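Local coordinates for Lys-gingipain W83 (PDB 3M1H), which cleaves proteins after lysine as a secreted cysteine protease, may act as a virulence factor, and carries adhesin domains that are haemolytic in isolation, among them this K3 domain, at residues S39-H44 / D164-N169; V85-A90 / E118-K123. All coordinates share one frame; numbering follows the deposited sequence.

Contact 1 (S39-H44 / D164-N169); sequences SSFAGH and DFFWIN
Over one face of the Trp-167 indole stands the rim of the Phe-41 ring, with CE2 3.5 Å above the indole plane and displaced toward the rim of that face. This is a T-shaped (edge-to-face) pair: the Phe-41 ring and the five-membered ring of Trp-167 have centroids 4.8 Å apart and planes at 72°. CE2 of Phe-41 is 3.5 Å from Trp-167 CG, while the neighbouring CZ comes to 3.7 Å from Trp-167 CD1, so two adjacent edge carbons share the pyrrole half. The indole in turn presents its edge to Phe-166, CD1 standing 3.4 Å above the centre of that ring. The Phe-166 ring also meets Phe-41 obliquely, its CE2 being 4.3 Å from Phe-41 CZ. These rings pin the loop between strands 19-22 and 50-53 to the start of strand 167-177, in the beta jelly roll of the K3 cleaved adhesin domain. Phe-41 CG lies anti to its own carbonyl carbon (chi1 -59°), and the ring reaches along the strand past Asn-169. Near the plane of that ring, Asn-169 OD1 approaches the edge at CD2, 3.5 Å away, with amide and ring planes 49° apart. The buried amide is fixed from outside the two segments, OD1 being hydrogen-bonded to Ser-51 OG and ND2 to Gln-88 OE1. Within the loop, Ser-40 OG donates to Phe-41 O (2.8 Å) and is also hydrogen-bonded to Cys-49 N. Further along, the backbone N of His-44 bonds to OD2 of the calcium ligand Asp-171.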
loop_
_atom_site.group_PDB
_atom_site.type_symbol
_atom_site.label_atom_id
_atom_site.label_comp_id
_atom_site.label_asym_id
_atom_site.label_seq_id
_atom_site.Cartn_x
_atom_site.Cartn_y
_atom_site.Cartn_z
ATOM N N SER A 39 -3.808 15.340 5.543
ATOM C CA SER A 39 -5.131 14.764 5.342
ATOM C C SER A 39 -5.015 13.764 4.198
ATOM O O SER A 39 -4.208 13.930 3.288
ATOM C CB SER A 39 -6.178 15.821 5.000
ATOM O OG SER A 39 -5.910 16.413 3.732
ATOM N N SER A 40 -5.818 12.713 4.272
ATOM C CA SER A 40 -5.819 11.677 3.253
ATOM C C SER A 40 -6.051 12.221 1.852
ATOM O O SER A 40 -6.816 13.167 1.618
ATOM C CB SER A 40 -6.911 10.674 3.566
ATOM O OG SER A 40 -6.877 9.590 2.653
ATOM N N PHE A 41 -5.363 11.618 0.897
ATOM C CA PHE A 41 -5.719 11.762 -0.503
ATOM C C PHE A 41 -7.107 11.135 -0.713
ATOM O O PHE A 41 -7.588 10.355 0.102
ATOM C CB PHE A 41 -4.680 11.069 -1.388
ATOM C CG PHE A 41 -3.271 11.585 -1.231
ATOM C CD1 PHE A 41 -3.005 12.938 -1.300
ATOM C CD2 PHE A 41 -2.202 10.713 -1.031
ATOM C CE1 PHE A 41 -1.714 13.419 -1.135
ATOM C CE2 PHE A 41 -0.936 11.175 -0.895
ATOM C CZ PHE A 41 -0.688 12.536 -0.948
ATOM N N ALA A 42 -7.758 11.496 -1.804
ATOM C CA ALA A 42 -9.101 11.003 -2.095
ATOM C C ALA A 42 -9.090 9.487 -2.194
ATOM O O ALA A 42 -8.308 8.944 -2.967
ATOM C CB ALA A 42 -9.621 11.614 -3.387
ATOM N N GLY A 43 -9.918 8.824 -1.378
ATOM C CA GLY A 43 -9.948 7.360 -1.344
ATOM C C GLY A 43 -10.721 6.782 -2.510
ATOM O O GLY A 43 -11.210 7.496 -3.373
ATOM N N HIS A 44 -10.823 5.467 -2.557
ATOM C CA HIS A 44 -11.536 4.803 -3.608
ATOM C C HIS A 44 -13.021 4.911 -3.247
ATOM O O HIS A 44 -13.489 4.290 -2.267
ATOM C CB HIS A 44 -11.078 3.344 -3.697
ATOM C CG HIS A 44 -11.877 2.538 -4.668
ATOM N ND1 HIS A 44 -12.578 1.413 -4.302
ATOM C CD2 HIS A 44 -12.110 2.723 -5.986
ATOM C CE1 HIS A 44 -13.217 0.938 -5.361
ATOM N NE2 HIS A 44 -12.939 1.703 -6.399
ATOM N N ASP A 164 11.388 8.951 -6.293
ATOM C CA ASP A 164 11.199 10.134 -7.114
ATOM C C ASP A 164 10.028 10.079 -8.074
ATOM O O ASP A 164 10.111 10.574 -9.199
ATOM C CB ASP A 164 12.507 10.421 -7.870
ATOM C CG ASP A 164 12.668 11.877 -8.253
ATOM O OD1 ASP A 164 11.957 12.781 -7.751
ATOM O OD2 ASP A 164 13.577 12.093 -9.084
ATOM N N PHE A 165 8.902 9.513 -7.619
ATOM C CA PHE A 165 7.621 9.644 -8.338
ATOM C C PHE A 165 6.681 10.481 -7.470
ATOM O O PHE A 165 6.834 11.729 -7.415
ATOM C CB PHE A 165 7.110 8.280 -8.843
ATOM C CG PHE A 165 8.027 7.705 -9.903
ATOM C CD1 PHE A 165 7.926 8.146 -11.206
ATOM C CD2 PHE A 165 9.027 6.797 -9.567
ATOM C CE1 PHE A 165 8.802 7.655 -12.197
ATOM C CE2 PHE A 165 9.913 6.305 -10.547
ATOM C CZ PHE A 165 9.788 6.741 -11.868
ATOM N N PHE A 166 5.713 9.874 -6.769
ATOM C CA PHE A 166 4.960 10.652 -5.806
ATOM C C PHE A 166 4.466 9.777 -4.640
ATOM O O PHE A 166 5.237 9.505 -3.766
ATOM C CB PHE A 166 3.863 11.484 -6.489
ATOM C CG PHE A 166 3.262 12.537 -5.615
ATOM C CD1 PHE A 166 4.072 13.445 -4.962
ATOM C CD2 PHE A 166 1.881 12.637 -5.424
ATOM C CE1 PHE A 166 3.538 14.424 -4.169
ATOM C CE2 PHE A 166 1.334 13.631 -4.628
ATOM C CZ PHE A 166 2.178 14.535 -3.990
ATOM N N TRP A 167 3.206 9.338 -4.629
ATOM C CA TRP A 167 2.714 8.405 -3.600
ATOM C C TRP A 167 1.945 7.278 -4.271
ATOM O O TRP A 167 1.393 7.483 -5.371
ATOM C CB TRP A 167 1.771 9.090 -2.613
ATOM C CG TRP A 167 2.332 10.192 -1.764
ATOM C CD1 TRP A 167 2.683 11.454 -2.132
ATOM C CD2 TRP A 167 2.534 10.112 -0.362
ATOM N NE1 TRP A 167 3.101 12.191 -1.028
ATOM C CE2 TRP A 167 3.043 11.359 0.069
ATOM C CE3 TRP A 167 2.367 9.081 0.578
ATOM C CZ2 TRP A 167 3.346 11.604 1.400
ATOM C CZ3 TRP A 167 2.664 9.333 1.902
ATOM C CH2 TRP A 167 3.166 10.584 2.291
ATOM N N ILE A 168 1.971 6.106 -3.628
ATOM C CA ILE A 168 1.100 4.967 -3.928
ATOM C C ILE A 168 -0.031 4.946 -2.882
ATOM O O ILE A 168 0.208 5.199 -1.696
ATOM C CB ILE A 168 1.864 3.654 -4.027
ATOM C CG1 ILE A 168 0.909 2.527 -4.450
ATOM C CG2 ILE A 168 2.588 3.282 -2.747
ATOM C CD1 ILE A 168 1.692 1.270 -4.923
ATOM N N ASN A 169 -1.240 4.648 -3.342
ATOM C CA ASN A 169 -2.424 4.560 -2.488
ATOM C C ASN A 169 -3.032 3.165 -2.515
ATOM O O ASN A 169 -3.048 2.504 -3.556
ATOM C CB ASN A 169 -3.498 5.506 -2.965
ATOM C CG ASN A 169 -3.103 6.946 -2.974
ATOM O OD1 ASN A 169 -2.415 7.413 -2.090
ATOM N ND2 ASN A 169 -3.594 7.679 -3.954
#

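Contact 2 (V85-A90 / E118-K123); sequences VCAQDA and EVLTAK
Leu-120 carries this contact, dividing its two methyls between Val-85 and the backbone leading into Ala-87. It follows directly on strand 116-119, an outermost strand within this chain of one antiparallel sheet of the jelly roll, and packs on strand 79-87 of the other sheet. Leu-120 CD1 lies 3.6 Å from Ala-87 N and 3.7 Å from Cys-86 C, so this methyl rests on the peptide unit joining the two residues. The same methyl is 4.0 Å from Ala-87 CB. CD2 meets Val-85 CG2 at 4.1 Å, the valine and leucine side chains lying alongside each other and pointing opposite ways. With CG anti to the carbonyl carbon of Leu-120 (chi1 -63°), the branched end is directed at strand 79-87. Tyr-97 of strand 96-102 touches both Val-85 and Leu-120, and Ile-168 packs on Val-85 from strand 167-177. Backbone hydrogen bonds pair Val-85 with Tyr-142 and Ala-87 with Gly-139, holding the surface on which the leucine lies. At the start of the other segment, Glu-118 OE2 forms a salt bridge with Lys-144 and is hydrogen-bonded to Tyr-97 OH. Beyond the strands the link becomes polar: one water donates to Ala-90 O over 2.6 Å and accepts from Lys-123 N at 2.9 Å.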
loop_
_atom_site.group_PDB
_atom_site.type_symbol
_atom_site.label_atom_id
_atom_site.label_comp_id
_atom_site.label_asym_id
_atom_site.label_seq_id
_atom_site.Cartn_x
_atom_site.Cartn_y
_atom_site.Cartn_z
ATOM N N VAL A 85 -5.661 -0.194 -5.746
ATOM C CA VAL A 85 -4.396 0.531 -5.750
ATOM C C VAL A 85 -4.433 1.613 -6.800
ATOM O O VAL A 85 -5.053 1.422 -7.859
ATOM C CB VAL A 85 -3.199 -0.412 -5.960
ATOM C CG1 VAL A 85 -3.283 -1.172 -7.293
ATOM C CG2 VAL A 85 -1.876 0.332 -5.884
ATOM N N CYS A 86 -3.830 2.770 -6.519
ATOM C CA CYS A 86 -3.582 3.740 -7.565
ATOM C C CYS A 86 -2.347 4.570 -7.262
ATOM O O CYS A 86 -1.888 4.641 -6.107
ATOM C CB CYS A 86 -4.794 4.667 -7.771
ATOM S SG CYS A 86 -5.066 5.975 -6.545
ATOM N N ALA A 87 -1.843 5.237 -8.298
ATOM C CA ALA A 87 -0.858 6.247 -8.133
ATOM C C ALA A 87 -1.524 7.543 -7.740
ATOM O O ALA A 87 -2.492 7.984 -8.392
ATOM C CB ALA A 87 -0.071 6.423 -9.481
ATOM N N GLN A 88 -1.034 8.235 -6.725
ATOM C CA GLN A 88 -1.657 9.523 -6.382
ATOM C C GLN A 88 -1.535 10.619 -7.463
ATOM O O GLN A 88 -2.436 11.412 -7.659
ATOM C CB GLN A 88 -1.130 10.074 -5.037
ATOM C CG GLN A 88 -1.665 11.452 -4.695
ATOM C CD GLN A 88 -3.175 11.497 -4.568
ATOM O OE1 GLN A 88 -3.797 10.449 -4.438
ATOM N NE2 GLN A 88 -3.763 12.689 -4.606
ATOM N N ASP A 89 -0.399 10.624 -8.162
ATOM C CA ASP A 89 -0.218 11.509 -9.298
ATOM C C ASP A 89 -0.175 10.646 -10.549
ATOM O O ASP A 89 0.803 9.940 -10.747
ATOM C CB ASP A 89 1.076 12.314 -9.121
ATOM C CG ASP A 89 1.205 13.455 -10.129
ATOM O OD1 ASP A 89 0.639 13.345 -11.243
ATOM O OD2 ASP A 89 1.897 14.440 -9.800
ATOM N N ALA A 90 -1.228 10.703 -11.375
ATOM C CA ALA A 90 -1.280 9.917 -12.611
ATOM C C ALA A 90 -0.052 10.135 -13.501
ATOM O O ALA A 90 0.253 9.272 -14.306
ATOM C CB ALA A 90 -2.559 10.232 -13.407
ATOM N N GLU A 118 4.746 -5.467 -8.665
ATOM C CA GLU A 118 4.589 -4.696 -9.883
ATOM C C GLU A 118 4.970 -3.228 -9.740
ATOM O O GLU A 118 5.169 -2.669 -8.640
ATOM C CB GLU A 118 3.187 -4.868 -10.488
ATOM C CG GLU A 118 2.099 -4.320 -9.690
ATOM C CD GLU A 118 0.672 -4.532 -10.275
ATOM O OE1 GLU A 118 0.416 -5.371 -11.176
ATOM O OE2 GLU A 118 -0.211 -3.830 -9.777
ATOM N N VAL A 119 5.155 -2.616 -10.909
ATOM C CA VAL A 119 5.341 -1.197 -11.035
ATOM C C VAL A 119 4.141 -0.664 -11.761
ATOM O O VAL A 119 3.832 -1.117 -12.871
ATOM C CB VAL A 119 6.695 -0.790 -11.763
ATOM C CG1 VAL A 119 6.758 0.723 -11.982
ATOM C CG2 VAL A 119 7.885 -1.286 -10.935
ATOM N N LEU A 120 3.427 0.264 -11.133
ATOM C CA LEU A 120 2.176 0.779 -11.706
ATOM C C LEU A 120 2.435 1.355 -13.071
ATOM O O LEU A 120 3.475 1.995 -13.265
ATOM C CB LEU A 120 1.553 1.855 -10.817
ATOM C CG LEU A 120 1.126 1.401 -9.421
ATOM C CD1 LEU A 120 0.479 2.576 -8.695
ATOM C CD2 LEU A 120 0.204 0.206 -9.459
ATOM N N THR A 121 1.504 1.106 -13.999
ATOM C CA THR A 121 1.651 1.551 -15.392
ATOM C C THR A 121 1.521 3.069 -15.538
ATOM O O THR A 121 0.584 3.688 -15.012
ATOM C CB THR A 121 0.617 0.879 -16.318
ATOM O OG1 THR A 121 0.501 -0.518 -16.010
ATOM C CG2 THR A 121 1.020 1.045 -17.786
ATOM N N ALA A 122 2.485 3.688 -16.213
ATOM C CA ALA A 122 2.371 5.115 -16.516
ATOM C C ALA A 122 1.540 5.259 -17.809
ATOM O O ALA A 122 1.958 4.815 -18.872
ATOM C CB ALA A 122 3.739 5.733 -16.689
ATOM N N LYS A 123 0.345 5.829 -17.700
ATOM C CA LYS A 123 -0.516 6.058 -18.852
ATOM C C LYS A 123 -0.331 7.467 -19.376
ATOM O O LYS A 123 -0.602 7.744 -20.551
ATOM C CB LYS A 123 -1.988 5.839 -18.466
ATOM C CG LYS A 123 -2.246 4.479 -17.811
HETATM O O HOH W 1 -0.685 7.018 -15.321
#

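In the fold
The two contacts have centres 10 Å apart and share one antiparallel sheet, in which strands 79-87 and 167-177 are neighbours. Along the chain the order is 39-44, 85-90, 118-123, 164-169, so both segments of contact 2 fall between those of contact 1. They touch directly: Asn-169 N lies 2.8 Å from Cys-86 O, a probable hydrogen bond, and Phe-41 CB packs 3.2 Å from Gln-88 OE1. Contact 1 fastens a long loop to this sheet, whereas contact 2 joins it to the second sheet of the jelly roll. Strand 167-177 also contains the calcium ligand Asp-171, and a bound calcium lies about 9 Å from the side chain of Asn-169.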